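Local coordinates for copper induced nitroreductase D (Lactococcus lactis, PDB 2WQF), which is an FMN-containing, copper-induced nitroreductase that takes part in the defence of the cell against oxidative stress, at residues A[103-108]-A[170-175]. Residues are numbered along the deposited sequence; the frame is centred on the assembly and turned at random.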
loop_
_atom_site.group_PDB
_atom_site.type_symbol
_atom_site.label_atom_id
_atom_site.label_comp_id
_atom_site.label_asym_id
_atom_site.label_seq_id
_atom_site.Cartn_x
_atom_site.Cartn_y
_atom_site.Cartn_z
ATOM N N GLU A 103 5.934 -9.655 6.671
ATOM C CA GLU A 103 5.229 -10.430 5.657
ATOM C C GLU A 103 5.610 -11.891 5.859
ATOM O O GLU A 103 6.806 -12.228 5.960
ATOM C CB GLU A 103 5.614 -9.971 4.251
ATOM C CG GLU A 103 4.988 -8.625 3.879
ATOM C CD GLU A 103 3.465 -8.735 3.736
ATOM O OE1 GLU A 103 3.014 -9.655 3.014
ATOM O OE2 GLU A 103 2.718 -7.918 4.358
ATOM N N ASP A 104 4.614 -12.764 5.907
ATOM C CA ASP A 104 4.847 -14.180 6.157
ATOM C C ASP A 104 5.331 -14.907 4.883
ATOM O O ASP A 104 4.568 -15.189 3.953
ATOM C CB ASP A 104 3.574 -14.808 6.708
ATOM C CG ASP A 104 3.795 -16.220 7.213
ATOM O OD1 ASP A 104 4.776 -16.873 6.808
ATOM O OD2 ASP A 104 2.977 -16.683 8.009
ATOM N N GLN A 105 6.626 -15.203 4.874
ATOM C CA GLN A 105 7.260 -15.834 3.722
ATOM C C GLN A 105 6.814 -17.277 3.505
ATOM O O GLN A 105 6.924 -17.799 2.394
ATOM C CB GLN A 105 8.783 -15.785 3.878
ATOM C CG GLN A 105 9.318 -14.352 4.006
ATOM C CD GLN A 105 8.856 -13.470 2.865
ATOM O OE1 GLN A 105 9.228 -13.679 1.704
ATOM N NE2 GLN A 105 8.041 -12.477 3.185
ATOM N N ALA A 106 6.320 -17.924 4.554
ATOM C CA ALA A 106 5.834 -19.291 4.404
ATOM C C ALA A 106 4.570 -19.332 3.536
ATOM O O ALA A 106 4.371 -20.224 2.703
ATOM C CB ALA A 106 5.585 -19.925 5.771
ATOM N N VAL A 107 3.710 -18.343 3.719
ATOM C CA VAL A 107 2.519 -18.210 2.887
ATOM C C VAL A 107 2.901 -17.837 1.450
ATOM O O VAL A 107 2.391 -18.410 0.495
ATOM C CB VAL A 107 1.545 -17.165 3.477
ATOM C CG1 VAL A 107 0.368 -16.933 2.544
ATOM C CG2 VAL A 107 1.034 -17.638 4.835
ATOM N N VAL A 108 3.803 -16.865 1.295
ATOM C CA VAL A 108 4.258 -16.494 -0.035
ATOM C C VAL A 108 4.771 -17.721 -0.779
ATOM O O VAL A 108 4.389 -17.976 -1.912
ATOM C CB VAL A 108 5.340 -15.383 0.012
ATOM C CG1 VAL A 108 5.889 -15.100 -1.380
ATOM C CG2 VAL A 108 4.774 -14.118 0.634
ATOM N N SER A 170 9.600 -17.338 9.621
ATOM C CA SER A 170 8.985 -16.977 8.350
ATOM C C SER A 170 8.506 -15.523 8.301
ATOM O O SER A 170 8.173 -15.020 7.233
ATOM C CB SER A 170 7.806 -17.917 8.042
ATOM O OG SER A 170 6.686 -17.647 8.866
ATOM N N TRP A 171 8.440 -14.853 9.453
ATOM C CA TRP A 171 8.064 -13.445 9.492
ATOM C C TRP A 171 9.219 -12.533 9.056
ATOM O O TRP A 171 10.231 -12.427 9.742
ATOM C CB TRP A 171 7.601 -13.033 10.886
ATOM C CG TRP A 171 6.269 -13.592 11.326
ATOM C CD1 TRP A 171 5.651 -14.734 10.879
ATOM C CD2 TRP A 171 5.419 -13.053 12.347
ATOM N NE1 TRP A 171 4.461 -14.922 11.556
ATOM C CE2 TRP A 171 4.301 -13.904 12.458
ATOM C CE3 TRP A 171 5.481 -11.914 13.154
ATOM C CZ2 TRP A 171 3.270 -13.651 13.346
ATOM C CZ3 TRP A 171 4.459 -11.674 14.046
ATOM C CH2 TRP A 171 3.365 -12.537 14.134
ATOM N N LYS A 172 9.058 -11.888 7.904
ATOM C CA LYS A 172 10.095 -11.027 7.339
ATOM C C LYS A 172 9.751 -9.580 7.633
ATOM O O LYS A 172 8.752 -9.068 7.145
ATOM C CB LYS A 172 10.221 -11.248 5.845
ATOM C CG LYS A 172 11.289 -10.403 5.182
ATOM C CD LYS A 172 11.266 -10.594 3.678
ATOM C CE LYS A 172 12.361 -9.791 2.981
ATOM N NZ LYS A 172 12.292 -9.935 1.490
ATOM N N LEU A 173 10.569 -8.937 8.460
ATOM C CA LEU A 173 10.293 -7.575 8.907
ATOM C C LEU A 173 10.374 -6.604 7.742
ATOM O O LEU A 173 11.348 -6.622 6.993
ATOM C CB LEU A 173 11.309 -7.186 10.002
ATOM C CG LEU A 173 11.101 -5.806 10.642
ATOM C CD1 LEU A 173 9.714 -5.634 11.249
ATOM C CD2 LEU A 173 12.172 -5.619 11.733
ATOM N N ARG A 174 9.373 -5.736 7.608
ATOM C CA ARG A 174 9.331 -4.746 6.523
ATOM C C ARG A 174 9.347 -3.272 6.947
ATOM O O ARG A 174 9.764 -2.412 6.177
ATOM C CB ARG A 174 8.089 -4.942 5.656
ATOM C CG ARG A 174 7.842 -6.342 5.180
ATOM C CD ARG A 174 9.041 -6.986 4.546
ATOM N NE ARG A 174 9.552 -6.314 3.354
ATOM C CZ ARG A 174 10.835 -5.992 3.141
ATOM N NH1 ARG A 174 11.758 -6.128 4.092
ATOM N NH2 ARG A 174 11.218 -5.494 1.976
ATOM N N GLY A 175 8.911 -2.955 8.147
ATOM C CA GLY A 175 8.724 -1.568 8.532
ATOM C C GLY A 175 8.358 -1.479 10.007
ATOM O O GLY A 175 7.851 -2.443 10.581
HETATM O O HOH W 1 2.117 -16.684 11.289
#
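Glu103 and Lys172 form a hydrogen-bonded pair where strands 97-104 and 171-182 run antiparallel in the central sheet of the nitroreductase fold: Glu103 N gives to Lys172 O (2.9 Å), and Lys172 N gives back to Glu103 O. Just past the ladder, which ends with the non-hydrogen-bonded pair Asp104 and Trp171, Gln105 N at the first residue of helix 105-114 donates to Ser170 O (2.8 Å). Asp104 is the N-cap of that helix, a place suited to a short acidic chain that can fold back on the backbone. A chi1 of -170°, CG anti to the backbone N, places Asp104 OD1 where it accepts from Ala106 N (2.9 Å) and from Ser170 OG (2.9 Å), which arrive from opposite faces of the carboxylate. OD2 forms a salt bridge with Arg47. Were Asp104 replaced by alanine, the Ala106 N-H and Ser170 OG would probably lose their shared acceptor, and Arg47 this carboxylate partner. Small residues fit this tight corner, where Ala106 CB rests on Ser170 CB at 3.8 Å.

On the face that carries Glu103 and Lys172, the Glu103 and Arg174 chains cross at about a right angle, Glu103 CG touching Arg174 CG at 3.9 Å, but their charged ends part: Glu103 OE1 is hydrogen-bonded to the Thr45 and Ser126 hydroxyls, and the Arg174 guanidinium forms a salt bridge with Glu127 on helix 121-143. The solvent side is looser, for there the extended Lys172 chain merely lies across the Gln105 amide, Lys172 CD 3.8 Å from Gln105 CD. Gln105, bent at chi2 (-54°), turns its amide back to the strand, and NE2 meets Glu103 O at 3.0 Å, on the face opposite Lys172 N.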